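Local atomic coordinates of fiber protein (Duck adenovirus 1, PDB entry 6ITX), a protein that forms the trimeric fibre of the avian adenovirus capsid and, through the C-terminal head domain described here, probably attaches the virus to host-cell receptors. Residues Gly244-Cys249 with Met265-Thr270; Tyr108-Ser113 with Phe161-Cys166; Thr138-Ala143 with Thr291-Phe296. All coordinates share one frame; numbering follows the deposited sequence.

Contact 1 of 3, residues Gly244-Cys249 with Met265-Thr270; sequences GNLYVC and MVFVIT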
ATOM      1  N   GLY A 244      -6.924  -0.726 -12.738  1.00 37.02           N
ATOM      2  CA  GLY A 244      -7.919  -1.113 -11.761  1.00 32.12           C
ATOM      3  C   GLY A 244      -7.675  -0.412 -10.450  1.00 33.64           C
ATOM      4  O   GLY A 244      -6.533  -0.099 -10.090  1.00 30.28           O
ATOM      5  N   ASN A 245      -8.759  -0.155  -9.733  1.00 34.70           N
ATOM      6  CA  ASN A 245      -8.642   0.469  -8.431  1.00 37.41           C
ATOM      7  C   ASN A 245      -9.616  -0.182  -7.463  1.00 33.44           C
ATOM      8  O   ASN A 245     -10.751  -0.502  -7.820  1.00 34.06           O
ATOM      9  CB  ASN A 245      -8.840   1.982  -8.545  1.00 34.19           C
ATOM     10  CG  ASN A 245      -7.560   2.679  -9.010  1.00 39.14           C
ATOM     11  OD1 ASN A 245      -6.559   2.688  -8.296  1.00 35.77           O
ATOM     12  ND2 ASN A 245      -7.577   3.229 -10.220  1.00 46.12           N
ATOM     13  N   LEU A 246      -9.125  -0.440  -6.259  1.00 31.55           N
ATOM     14  CA  LEU A 246      -9.919  -0.975  -5.170  1.00 32.10           C
ATOM     15  C   LEU A 246     -10.089   0.142  -4.159  1.00 30.39           C
ATOM     16  O   LEU A 246      -9.112   0.811  -3.814  1.00 33.37           O
ATOM     17  CB  LEU A 246      -9.230  -2.189  -4.533  1.00 32.58           C
ATOM     18  CG  LEU A 246      -9.700  -2.632  -3.142  1.00 32.33           C
ATOM     19  CD1 LEU A 246     -11.148  -3.105  -3.160  1.00 31.81           C
ATOM     20  CD2 LEU A 246      -8.824  -3.720  -2.643  1.00 28.27           C
ATOM     21  N   TYR A 247     -11.322   0.370  -3.716  1.00 30.44           N
ATOM     22  CA  TYR A 247     -11.622   1.420  -2.748  1.00 33.48           C
ATOM     23  C   TYR A 247     -12.185   0.749  -1.508  1.00 34.56           C
ATOM     24  O   TYR A 247     -13.234   0.097  -1.576  1.00 35.06           O
ATOM     25  CB  TYR A 247     -12.611   2.451  -3.307  1.00 29.57           C
ATOM     26  CG  TYR A 247     -12.121   3.114  -4.567  1.00 33.00           C
ATOM     27  CD1 TYR A 247     -12.166   2.439  -5.768  1.00 29.28           C
ATOM     28  CD2 TYR A 247     -11.596   4.413  -4.556  1.00 33.64           C
ATOM     29  CE1 TYR A 247     -11.713   3.005  -6.920  1.00 34.17           C
ATOM     30  CE2 TYR A 247     -11.136   4.998  -5.719  1.00 31.01           C
ATOM     31  CZ  TYR A 247     -11.192   4.271  -6.906  1.00 35.62           C
ATOM     32  OH  TYR A 247     -10.762   4.781  -8.111  1.00 32.09           O
ATOM     33  N   VAL A 248     -11.481   0.888  -0.386  1.00 30.84           N
ATOM     34  CA  VAL A 248     -11.877   0.240   0.853  1.00 29.88           C
ATOM     35  C   VAL A 248     -12.507   1.282   1.753  1.00 35.82           C
ATOM     36  O   VAL A 248     -11.968   2.382   1.929  1.00 36.01           O
ATOM     37  CB  VAL A 248     -10.687  -0.431   1.551  1.00 28.81           C
ATOM     38  CG1 VAL A 248     -11.138  -1.037   2.854  1.00 25.85           C
ATOM     39  CG2 VAL A 248     -10.044  -1.455   0.650  1.00 26.75           C
ATOM     40  N   CYS A 249     -13.633   0.936   2.318  1.00 35.44           N
ATOM     41  CA  CYS A 249     -14.356   1.804   3.216  1.00 32.90           C
ATOM     42  C   CYS A 249     -15.222   0.918   4.091  1.00 38.45           C
ATOM     43  O   CYS A 249     -16.038   0.139   3.568  1.00 34.22           O
ATOM     44  CB  CYS A 249     -15.225   2.800   2.459  1.00 33.31           C
ATOM     45  SG  CYS A 249     -16.189   3.769   3.611  1.00 34.00           S
ATOM     46  N   MET A 265     -16.112  -2.753  -0.381  1.00 33.33           N
ATOM     47  CA  MET A 265     -15.036  -2.697  -1.354  1.00 31.63           C
ATOM     48  C   MET A 265     -15.659  -2.508  -2.715  1.00 33.67           C
ATOM     49  O   MET A 265     -16.407  -3.376  -3.169  1.00 35.19           O
ATOM     50  CB  MET A 265     -14.211  -3.970  -1.320  1.00 28.70           C
ATOM     51  CG  MET A 265     -13.648  -4.210   0.053  1.00 33.53           C
ATOM     52  SD  MET A 265     -12.355  -5.412   0.004  1.00 49.04           S
ATOM     53  CE  MET A 265     -11.184  -4.632   1.057  1.00 41.25           C
ATOM     54  N   VAL A 266     -15.389  -1.378  -3.354  1.00 32.34           N
ATOM     55  CA  VAL A 266     -15.856  -1.154  -4.713  1.00 37.11           C
ATOM     56  C   VAL A 266     -14.650  -1.216  -5.639  1.00 32.71           C
ATOM     57  O   VAL A 266     -13.600  -0.628  -5.346  1.00 31.08           O
ATOM     58  CB  VAL A 266     -16.637   0.167  -4.848  1.00 34.52           C
ATOM     59  CG1 VAL A 266     -15.878   1.319  -4.246  1.00 30.50           C
ATOM     60  CG2 VAL A 266     -16.975   0.419  -6.307  1.00 32.89           C
ATOM     61  N   PHE A 267     -14.785  -1.988  -6.714  1.00 33.74           N
ATOM     62  CA  PHE A 267     -13.739  -2.202  -7.708  1.00 31.03           C
ATOM     63  C   PHE A 267     -14.115  -1.449  -8.970  1.00 31.65           C
ATOM     64  O   PHE A 267     -15.255  -1.558  -9.437  1.00 33.82           O
ATOM     65  CB  PHE A 267     -13.593  -3.685  -8.053  1.00 31.17           C
ATOM     66  CG  PHE A 267     -13.132  -4.536  -6.920  1.00 29.67           C
ATOM     67  CD1 PHE A 267     -13.976  -4.840  -5.879  1.00 29.97           C
ATOM     68  CD2 PHE A 267     -11.850  -5.045  -6.906  1.00 30.97           C
ATOM     69  CE1 PHE A 267     -13.545  -5.627  -4.843  1.00 34.82           C
ATOM     70  CE2 PHE A 267     -11.405  -5.827  -5.866  1.00 30.07           C
ATOM     71  CZ  PHE A 267     -12.250  -6.125  -4.835  1.00 33.21           C
ATOM     72  N   VAL A 268     -13.169  -0.700  -9.527  1.00 32.23           N
ATOM     73  CA  VAL A 268     -13.335  -0.075 -10.838  1.00 33.53           C
ATOM     74  C   VAL A 268     -12.196  -0.565 -11.720  1.00 33.35           C
ATOM     75  O   VAL A 268     -11.020  -0.447 -11.350  1.00 35.45           O
ATOM     76  CB  VAL A 268     -13.350   1.457 -10.756  1.00 31.04           C
ATOM     77  CG1 VAL A 268     -13.526   2.070 -12.133  1.00 28.72           C
ATOM     78  CG2 VAL A 268     -14.453   1.907  -9.847  1.00 40.42           C
ATOM     79  N   ILE A 269     -12.544  -1.123 -12.873  1.00 30.77           N
ATOM     80  CA  ILE A 269     -11.606  -1.789 -13.766  1.00 29.96           C
ATOM     81  C   ILE A 269     -11.841  -1.207 -15.150  1.00 30.09           C
ATOM     82  O   ILE A 269     -12.999  -1.070 -15.568  1.00 35.04           O
ATOM     83  CB  ILE A 269     -11.823  -3.320 -13.752  1.00 28.94           C
ATOM     84  CG1 ILE A 269     -11.313  -3.940 -12.442  1.00 28.83           C
ATOM     85  CG2 ILE A 269     -11.188  -3.988 -14.958  1.00 31.64           C
ATOM     86  CD1 ILE A 269     -11.722  -5.427 -12.259  1.00 31.75           C
ATOM     87  N   THR A 270     -10.768  -0.841 -15.849  1.00 24.62           N
ATOM     88  CA  THR A 270     -10.905  -0.142 -17.123  1.00 29.44           C
ATOM     89  C   THR A 270     -10.268  -0.914 -18.280  1.00 33.03           C
ATOM     90  O   THR A 270      -9.377  -1.745 -18.100  1.00 33.52           O
ATOM     91  CB  THR A 270     -10.290   1.258 -17.059  1.00 30.28           C
ATOM     92  OG1 THR A 270      -8.911   1.160 -16.659  1.00 30.77           O
ATOM     93  CG2 THR A 270     -11.068   2.130 -16.092  1.00 21.64           C
TER

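Contact 2 of 3, residues Tyr108-Ser113 with Phe161-Cys166; sequences YEIFAS and FGLVLC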
ATOM      1  N   TYR A 108     -19.471 -19.512  -9.024  1.00 40.38           N
ATOM      2  CA  TYR A 108     -19.537 -18.070  -8.791  1.00 38.06           C
ATOM      3  C   TYR A 108     -20.795 -17.796  -7.970  1.00 42.81           C
ATOM      4  O   TYR A 108     -21.876 -17.534  -8.508  1.00 41.97           O
ATOM      5  CB  TYR A 108     -19.522 -17.294 -10.145  1.00 42.27           C
ATOM      6  CG  TYR A 108     -18.328 -17.657 -11.008  1.00 39.86           C
ATOM      7  CD1 TYR A 108     -18.369 -18.767 -11.845  1.00 40.77           C
ATOM      8  CD2 TYR A 108     -17.146 -16.923 -10.947  1.00 37.44           C
ATOM      9  CE1 TYR A 108     -17.279 -19.126 -12.612  1.00 37.52           C
ATOM     10  CE2 TYR A 108     -16.043 -17.276 -11.724  1.00 37.23           C
ATOM     11  CZ  TYR A 108     -16.123 -18.386 -12.549  1.00 39.63           C
ATOM     12  OH  TYR A 108     -15.051 -18.768 -13.322  1.00 46.71           O
ATOM     13  N   GLU A 109     -20.645 -17.848  -6.646  1.00 50.56           N
ATOM     14  CA  GLU A 109     -21.769 -17.732  -5.721  1.00 48.13           C
ATOM     15  C   GLU A 109     -21.629 -16.545  -4.762  1.00 49.89           C
ATOM     16  O   GLU A 109     -22.324 -16.485  -3.734  1.00 52.06           O
ATOM     17  CB  GLU A 109     -21.927 -19.047  -4.951  1.00 48.96           C
ATOM     18  CG  GLU A 109     -22.419 -20.198  -5.826  1.00 45.72           C
ATOM     19  CD  GLU A 109     -21.800 -21.535  -5.457  1.00 62.17           C
ATOM     20  OE1 GLU A 109     -21.068 -21.634  -4.432  1.00 57.00           O
ATOM     21  OE2 GLU A 109     -22.056 -22.502  -6.212  1.00 69.56           O
ATOM     22  N   ILE A 110     -20.745 -15.597  -5.081  1.00 46.11           N
ATOM     23  CA  ILE A 110     -20.505 -14.406  -4.275  1.00 39.02           C
ATOM     24  C   ILE A 110     -21.224 -13.251  -4.948  1.00 39.53           C
ATOM     25  O   ILE A 110     -21.136 -13.099  -6.172  1.00 39.07           O
ATOM     26  CB  ILE A 110     -18.997 -14.139  -4.147  1.00 37.54           C
ATOM     27  CG1 ILE A 110     -18.317 -15.378  -3.564  1.00 36.53           C
ATOM     28  CG2 ILE A 110     -18.725 -12.916  -3.304  1.00 33.18           C
ATOM     29  CD1 ILE A 110     -18.841 -15.756  -2.214  1.00 36.19           C
ATOM     30  N   PHE A 111     -21.966 -12.454  -4.165  1.00 40.02           N
ATOM     31  CA  PHE A 111     -22.861 -11.445  -4.728  1.00 36.86           C
ATOM     32  C   PHE A 111     -22.174 -10.089  -4.785  1.00 37.32           C
ATOM     33  O   PHE A 111     -21.689  -9.597  -3.766  1.00 35.72           O
ATOM     34  CB  PHE A 111     -24.145 -11.338  -3.911  1.00 38.24           C
ATOM     35  CG  PHE A 111     -25.214 -10.473  -4.551  1.00 40.77           C
ATOM     36  CD1 PHE A 111     -25.234  -9.096  -4.348  1.00 44.97           C
ATOM     37  CD2 PHE A 111     -26.216 -11.037  -5.325  1.00 40.79           C
ATOM     38  CE1 PHE A 111     -26.226  -8.292  -4.940  1.00 46.61           C
ATOM     39  CE2 PHE A 111     -27.212 -10.245  -5.913  1.00 41.73           C
ATOM     40  CZ  PHE A 111     -27.220  -8.880  -5.721  1.00 44.66           C
ATOM     41  N   ALA A 112     -22.158  -9.484  -5.972  1.00 34.73           N
ATOM     42  CA  ALA A 112     -21.608  -8.152  -6.185  1.00 31.80           C
ATOM     43  C   ALA A 112     -22.705  -7.245  -6.699  1.00 37.01           C
ATOM     44  O   ALA A 112     -23.383  -7.582  -7.676  1.00 38.86           O
ATOM     45  CB  ALA A 112     -20.454  -8.162  -7.197  1.00 31.39           C
ATOM     46  N   SER A 113     -22.872  -6.090  -6.060  1.00 39.37           N
ATOM     47  CA  SER A 113     -23.832  -5.107  -6.538  1.00 41.67           C
ATOM     48  C   SER A 113     -23.141  -4.148  -7.506  1.00 34.24           C
ATOM     49  O   SER A 113     -21.981  -3.778  -7.309  1.00 32.71           O
ATOM     50  CB  SER A 113     -24.463  -4.358  -5.365  1.00 37.14           C
ATOM     51  OG  SER A 113     -25.408  -3.405  -5.827  1.00 41.16           O
ATOM     52  N   PHE A 161     -18.063  -2.768  -9.459  1.00 31.46           N
ATOM     53  CA  PHE A 161     -18.885  -3.625  -8.615  1.00 31.59           C
ATOM     54  C   PHE A 161     -18.486  -3.463  -7.152  1.00 33.39           C
ATOM     55  O   PHE A 161     -17.340  -3.129  -6.833  1.00 33.54           O
ATOM     56  CB  PHE A 161     -18.800  -5.088  -9.064  1.00 28.65           C
ATOM     57  CG  PHE A 161     -17.416  -5.693  -8.995  1.00 30.63           C
ATOM     58  CD1 PHE A 161     -16.565  -5.639 -10.087  1.00 32.84           C
ATOM     59  CD2 PHE A 161     -16.992  -6.370  -7.851  1.00 34.44           C
ATOM     60  CE1 PHE A 161     -15.289  -6.222 -10.034  1.00 33.35           C
ATOM     61  CE2 PHE A 161     -15.721  -6.966  -7.783  1.00 30.55           C
ATOM     62  CZ  PHE A 161     -14.870  -6.890  -8.870  1.00 32.15           C
ATOM     63  N   GLY A 162     -19.455  -3.678  -6.271  1.00 32.79           N
ATOM     64  CA  GLY A 162     -19.267  -3.522  -4.835  1.00 32.57           C
ATOM     65  C   GLY A 162     -19.465  -4.849  -4.121  1.00 35.83           C
ATOM     66  O   GLY A 162     -20.353  -5.630  -4.474  1.00 39.79           O
ATOM     67  N   LEU A 163     -18.638  -5.090  -3.116  1.00 35.19           N
ATOM     68  CA  LEU A 163     -18.684  -6.310  -2.326  1.00 30.97           C
ATOM     69  C   LEU A 163     -18.643  -5.927  -0.864  1.00 32.52           C
ATOM     70  O   LEU A 163     -18.142  -4.868  -0.496  1.00 36.02           O
ATOM     71  CB  LEU A 163     -17.492  -7.225  -2.602  1.00 32.63           C
ATOM     72  CG  LEU A 163     -17.328  -7.710  -4.031  1.00 37.85           C
ATOM     73  CD1 LEU A 163     -15.910  -8.179  -4.203  1.00 35.56           C
ATOM     74  CD2 LEU A 163     -18.322  -8.839  -4.311  1.00 34.10           C
ATOM     75  N   VAL A 164     -19.140  -6.805  -0.019  1.00 31.65           N
ATOM     76  CA  VAL A 164     -18.992  -6.620   1.410  1.00 28.49           C
ATOM     77  C   VAL A 164     -18.245  -7.817   1.952  1.00 30.69           C
ATOM     78  O   VAL A 164     -18.492  -8.954   1.534  1.00 31.34           O
ATOM     79  CB  VAL A 164     -20.353  -6.433   2.118  1.00 35.99           C
ATOM     80  CG1 VAL A 164     -20.160  -6.191   3.602  1.00 30.14           C
ATOM     81  CG2 VAL A 164     -21.135  -5.269   1.471  1.00 38.00           C
ATOM     82  N   LEU A 165     -17.299  -7.547   2.843  1.00 34.50           N
ATOM     83  CA  LEU A 165     -16.627  -8.569   3.629  1.00 35.43           C
ATOM     84  C   LEU A 165     -17.231  -8.531   5.013  1.00 34.72           C
ATOM     85  O   LEU A 165     -17.201  -7.487   5.665  1.00 42.47           O
ATOM     86  CB  LEU A 165     -15.122  -8.320   3.727  1.00 34.76           C
ATOM     87  CG  LEU A 165     -14.335  -8.104   2.448  1.00 37.69           C
ATOM     88  CD1 LEU A 165     -12.872  -8.415   2.728  1.00 42.30           C
ATOM     89  CD2 LEU A 165     -14.896  -8.948   1.284  1.00 31.74           C
ATOM     90  N   CYS A 166     -17.754  -9.662   5.474  1.00 41.56           N
ATOM     91  CA  CYS A 166     -18.330  -9.771   6.812  1.00 42.61           C
ATOM     92  C   CYS A 166     -17.618 -10.883   7.567  1.00 41.26           C
ATOM     93  O   CYS A 166     -18.138 -12.002   7.681  1.00 42.92           O
ATOM     94  CB  CYS A 166     -19.833 -10.027   6.755  1.00 42.70           C
ATOM     95  SG  CYS A 166     -20.605  -9.762   8.355  1.00 51.53           S
TER

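Contact 3 of 3, residues Thr138-Ala143 with Thr291-Phe296; sequences TIQIKA and TPPIPF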
ATOM      1  N   THR A 138      -5.350  -9.520   1.632  1.00 34.21           N
ATOM      2  CA  THR A 138      -5.463  -9.476   0.183  1.00 34.38           C
ATOM      3  C   THR A 138      -6.861  -9.934  -0.207  1.00 37.10           C
ATOM      4  O   THR A 138      -7.474 -10.754   0.481  1.00 40.65           O
ATOM      5  CB  THR A 138      -4.408 -10.354  -0.531  1.00 33.07           C
ATOM      6  OG1 THR A 138      -4.622 -11.733  -0.210  1.00 36.39           O
ATOM      7  CG2 THR A 138      -3.004  -9.973  -0.121  1.00 35.47           C
ATOM      8  N   ILE A 139      -7.371  -9.390  -1.309  1.00 33.76           N
ATOM      9  CA  ILE A 139      -8.612  -9.865  -1.906  1.00 33.42           C
ATOM     10  C   ILE A 139      -8.340 -10.223  -3.364  1.00 30.13           C
ATOM     11  O   ILE A 139      -7.584  -9.529  -4.059  1.00 28.69           O
ATOM     12  CB  ILE A 139      -9.744  -8.830  -1.774  1.00 28.73           C
ATOM     13  CG1 ILE A 139     -11.035  -9.364  -2.395  1.00 33.34           C
ATOM     14  CG2 ILE A 139      -9.341  -7.516  -2.386  1.00 27.34           C
ATOM     15  CD1 ILE A 139     -12.301  -8.768  -1.784  1.00 34.32           C
ATOM     16  N   GLN A 140      -8.926 -11.332  -3.812  1.00 27.26           N
ATOM     17  CA  GLN A 140      -8.757 -11.820  -5.176  1.00 29.54           C
ATOM     18  C   GLN A 140     -10.127 -12.213  -5.694  1.00 31.35           C
ATOM     19  O   GLN A 140     -10.818 -13.010  -5.052  1.00 30.01           O
ATOM     20  CB  GLN A 140      -7.797 -13.014  -5.229  1.00 27.98           C
ATOM     21  CG  GLN A 140      -7.589 -13.566  -6.621  1.00 30.58           C
ATOM     22  CD  GLN A 140      -6.432 -14.553  -6.717  1.00 28.92           C
ATOM     23  OE1 GLN A 140      -6.225 -15.384  -5.841  1.00 36.56           O
ATOM     24  NE2 GLN A 140      -5.684 -14.463  -7.794  1.00 26.92           N
ATOM     25  N   ILE A 141     -10.519 -11.647  -6.844  1.00 28.44           N
ATOM     26  CA  ILE A 141     -11.851 -11.826  -7.413  1.00 28.03           C
ATOM     27  C   ILE A 141     -11.724 -12.393  -8.818  1.00 34.28           C
ATOM     28  O   ILE A 141     -10.882 -11.937  -9.600  1.00 35.45           O
ATOM     29  CB  ILE A 141     -12.637 -10.498  -7.442  1.00 32.65           C
ATOM     30  CG1 ILE A 141     -12.791  -9.958  -6.023  1.00 27.59           C
ATOM     31  CG2 ILE A 141     -14.025 -10.676  -8.123  1.00 31.65           C
ATOM     32  CD1 ILE A 141     -13.614 -10.885  -5.168  1.00 32.35           C
ATOM     33  N   LYS A 142     -12.562 -13.385  -9.141  1.00 34.95           N
ATOM     34  CA  LYS A 142     -12.649 -13.935 -10.490  1.00 34.59           C
ATOM     35  C   LYS A 142     -14.087 -13.850 -10.972  1.00 35.37           C
ATOM     36  O   LYS A 142     -15.007 -14.205 -10.231  1.00 35.78           O
ATOM     37  CB  LYS A 142     -12.184 -15.383 -10.532  1.00 36.32           C
ATOM     38  CG  LYS A 142     -12.152 -15.945 -11.930  1.00 39.10           C
ATOM     39  CD  LYS A 142     -11.455 -17.281 -11.933  1.00 40.50           C
ATOM     40  CE  LYS A 142     -11.776 -18.081 -13.181  1.00 40.68           C
ATOM     41  NZ  LYS A 142     -11.083 -19.413 -13.065  1.00 46.74           N
ATOM     42  N   ALA A 143     -14.282 -13.408 -12.213  1.00 30.51           N
ATOM     43  CA  ALA A 143     -15.632 -13.233 -12.726  1.00 30.19           C
ATOM     44  C   ALA A 143     -15.752 -13.716 -14.172  1.00 34.73           C
ATOM     45  O   ALA A 143     -14.773 -13.781 -14.923  1.00 34.51           O
ATOM     46  CB  ALA A 143     -16.062 -11.771 -12.627  1.00 32.68           C
ATOM     47  N   THR A 291      -8.488 -10.853 -10.960  1.00 29.44           N
ATOM     48  CA  THR A 291      -7.532  -9.976 -10.309  1.00 30.79           C
ATOM     49  C   THR A 291      -6.421 -10.812  -9.663  1.00 32.70           C
ATOM     50  O   THR A 291      -6.648 -11.961  -9.259  1.00 28.17           O
ATOM     51  CB  THR A 291      -8.224  -9.123  -9.237  1.00 26.39           C
ATOM     52  OG1 THR A 291      -8.304  -9.855  -7.996  1.00 26.89           O
ATOM     53  CG2 THR A 291      -9.631  -8.734  -9.687  1.00 26.24           C
ATOM     54  N   PRO A 292      -5.224 -10.254  -9.521  1.00 31.23           N
ATOM     55  CA  PRO A 292      -4.266 -10.852  -8.619  1.00 29.09           C
ATOM     56  C   PRO A 292      -4.825 -10.742  -7.218  1.00 32.68           C
ATOM     57  O   PRO A 292      -5.934 -10.216  -7.033  1.00 28.87           O
ATOM     58  CB  PRO A 292      -3.011  -9.982  -8.800  1.00 28.29           C
ATOM     59  CG  PRO A 292      -3.568  -8.623  -9.059  1.00 28.97           C
ATOM     60  CD  PRO A 292      -4.830  -8.879  -9.897  1.00 33.43           C
ATOM     61  N   PRO A 293      -4.119 -11.233  -6.207  1.00 32.61           N
ATOM     62  CA  PRO A 293      -4.458 -10.818  -4.843  1.00 30.35           C
ATOM     63  C   PRO A 293      -4.098  -9.348  -4.699  1.00 31.17           C
ATOM     64  O   PRO A 293      -2.971  -8.950  -5.004  1.00 29.74           O
ATOM     65  CB  PRO A 293      -3.580 -11.716  -3.957  1.00 31.74           C
ATOM     66  CG  PRO A 293      -3.024 -12.770  -4.865  1.00 32.62           C
ATOM     67  CD  PRO A 293      -3.011 -12.199  -6.245  1.00 29.39           C
ATOM     68  N   ILE A 294      -5.065  -8.538  -4.270  1.00 25.97           N
ATOM     69  CA  ILE A 294      -4.849  -7.107  -4.088  1.00 27.91           C
ATOM     70  C   ILE A 294      -4.615  -6.853  -2.597  1.00 30.18           C
ATOM     71  O   ILE A 294      -5.535  -7.073  -1.794  1.00 33.37           O
ATOM     72  CB  ILE A 294      -6.031  -6.281  -4.612  1.00 32.74           C
ATOM     73  CG1 ILE A 294      -6.350  -6.654  -6.068  1.00 29.07           C
ATOM     74  CG2 ILE A 294      -5.762  -4.770  -4.429  1.00 24.85           C
ATOM     75  CD1 ILE A 294      -7.740  -6.240  -6.528  1.00 25.47           C
ATOM     76  N   PRO A 295      -3.443  -6.377  -2.198  1.00 34.78           N
ATOM     77  CA  PRO A 295      -3.221  -6.098  -0.769  1.00 33.81           C
ATOM     78  C   PRO A 295      -3.814  -4.766  -0.344  1.00 31.68           C
ATOM     79  O   PRO A 295      -3.770  -3.782  -1.087  1.00 36.90           O
ATOM     80  CB  PRO A 295      -1.696  -6.094  -0.647  1.00 25.99           C
ATOM     81  CG  PRO A 295      -1.249  -5.703  -1.988  1.00 32.63           C
ATOM     82  CD  PRO A 295      -2.200  -6.295  -2.974  1.00 24.78           C
ATOM     83  N   PHE A 296      -4.378  -4.749   0.864  1.00 30.29           N
ATOM     84  CA  PHE A 296      -4.947  -3.550   1.468  1.00 27.82           C
ATOM     85  C   PHE A 296      -4.822  -3.659   2.980  1.00 30.91           C
ATOM     86  O   PHE A 296      -4.643  -4.752   3.527  1.00 31.75           O
ATOM     87  CB  PHE A 296      -6.418  -3.374   1.084  1.00 38.85           C
ATOM     88  CG  PHE A 296      -7.305  -4.503   1.569  1.00 39.49           C
ATOM     89  CD1 PHE A 296      -7.405  -5.688   0.843  1.00 35.41           C
ATOM     90  CD2 PHE A 296      -8.001  -4.391   2.767  1.00 36.64           C
ATOM     91  CE1 PHE A 296      -8.189  -6.730   1.297  1.00 35.17           C
ATOM     92  CE2 PHE A 296      -8.787  -5.430   3.223  1.00 43.58           C
ATOM     93  CZ  PHE A 296      -8.886  -6.604   2.482  1.00 40.26           C
TER

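Contact 1 of 3, residues Gly244-Cys249 with Met265-Thr270
With CG of Leu-246 anti to its backbone N (chi1 163°) and CG of Phe-267 anti to its carbonyl carbon (chi1 -65°), the two side chains run side by side and one leucine methyl lies over a face of the phenyl ring. This CH-pi contact puts Leu-246 CD1 3.8 Å from the Phe-267 ring centroid, displaced toward the rim. The same CD1 also meets Met-265 CB at 3.7 Å. Beyond it, the flexible thioether of Met-265 bends so that CE rests on CG2 of Val-248. On the other face of the sheet, Tyr-247 lays its CB on Val-266 CG1 (3.6 Å), and its ring edge, near its own plane, faces Val-266 O; Tyr-226 meets this ring edge-to-face. Between these two layers, four backbone hydrogen bonds hold the antiparallel hairpin at Asn-245/Val-268 and Tyr-247/Val-266, with Asn-245 N 2.8 Å from Val-268 O. Asn-245, on the tyrosine face, turns OD1 to Ser-230 OG. The chemistry is thus divided by face: flexible and aromatic apolar groups fill the interior toward Ile-139 and Ile-294, whereas the tyrosine face also accommodates polar neighbours such as Arg-228 and Glu-220.

Contact 2 of 3, residues Tyr108-Ser113 with Phe161-Cys166
Leu-163, Ala-112 and Ser-113 give up the most surface here, two through apolar side chains and the third chiefly through its backbone. Leu-163 has CG anti to its carbonyl carbon (chi1 -60°), and its CD2 methyl reaches across to strand 110-114, lying 3.7 Å from Ala-112 CB and 3.5 Å from Phe-111 O. Ile-110 CG2 borders the same methyl at a looser 4.2 Å. A small residue suits position 112, because the alanine methyl rests against both Leu-163 and the Phe-161 side chain, whose CD2 lies 4.0 Å from Ala-112 CB. Ser-113 makes the one beta bridge, a hydrogen-bonded antiparallel pair with Gly-162: Ser-113 N gives to Gly-162 O at 3.0 Å, and Gly-162 N returns a bond to Ser-113 O at 2.7 Å. The Ser-113 hydroxyl bonds Gly-214 O. The pairing stops after this bridge because the segments splay, their directions 131° apart, well short of regular antiparallel. Where they part, Ser-178 OG bonds both Phe-111 O and Val-164 N, so a loop side chain spans the gap. Just upstream, Glu-109 and Ile-110 together face Val-122 in a classic beta bulge. Strand 110-114 is paired mainly with strand 118-131, while strand 160-165 runs along strand 262-271, with Phe-161 stacked on Phe-267, and Ile-141 of strand 134-144 packs against both Phe-161 and Leu-163.

Contact 3 of 3, residues Thr138-Ala143 with Thr291-Phe296
Gln-140 lies alongside the ring of Pro-293, the two side chains pointing the same way, with NE2 3.8 Å from Pro-293 CD. Its chain is extended, CG anti to the backbone N (chi1 180°), which carries the amide up to the backbone opposite. There NE2 gives a hydrogen bond to Thr-291 O at 3.1 Å, with the acceptor in the amide plane and the donor in the carbonyl plane, an arrangement that fixes the rotation of the amide. A primary amide suits the place because its nitrogen has a second hydrogen, and NE2 also bonds Ser-202 O of the second subunit. Thr-291 works in both directions: its OG1 donates to Pro-292 O and accepts from Ile-141 N at 3.1 Å, while Thr-291 N bonds Ile-141 O. The hydroxyl thus stands in for a backbone carbonyl where the chain departs from regular pairing. Two prolines follow, and neither has an N-H to offer.

Regular antiparallel pairing of strands 134-144 and 288-299 is seen again at Ile-139 and Ile-294. Both strands belong to the beta-sandwich head, which is trimeric as in other adenovirus fibres, and the proline side of this pair faces a neighbouring subunit: Pro-293 packs on its Tyr-203, Pro-295 on its Thr-297. Ile-139 N bonds Ile-294 O at 3.0 Å, and Ile-294 N bonds Ile-139 O at 2.7 Å. Thr-138 fits the proline side with its compact branched side chain, CB 3.8 Å from Pro-293 CB and CG2 against Pro-295. Turned the other way, Phe-296 brings CE1 within 3.9 Å of Ile-139 CG2 and presents its ring edge to Ile-139 N, while Met-265 packs on both side chains from strand 262-271.

The three contacts cluster near the middle of the head domain. The centres of contacts 1 and 2 are about 12 Å apart, those of contacts 1 and 3 about 10 Å, and those of contacts 2 and 3 about 13 Å. Contacts 1 and 2 are joined edge to edge, since strands 262-271 and 160-165 are sheet neighbours. Contact 3 lays Ile-294 and Phe-296 against contact 1, Ile-141 against contact 2, and Ile-139 against both. Along the chain, contacts 2 and 3 interleave, contact 2 closes before contact 1 opens, and contact 1 falls between the two segments of contact 3. Distant sequence parts thus interlock in one core, while contact 3 alone also touches the neighbouring subunit.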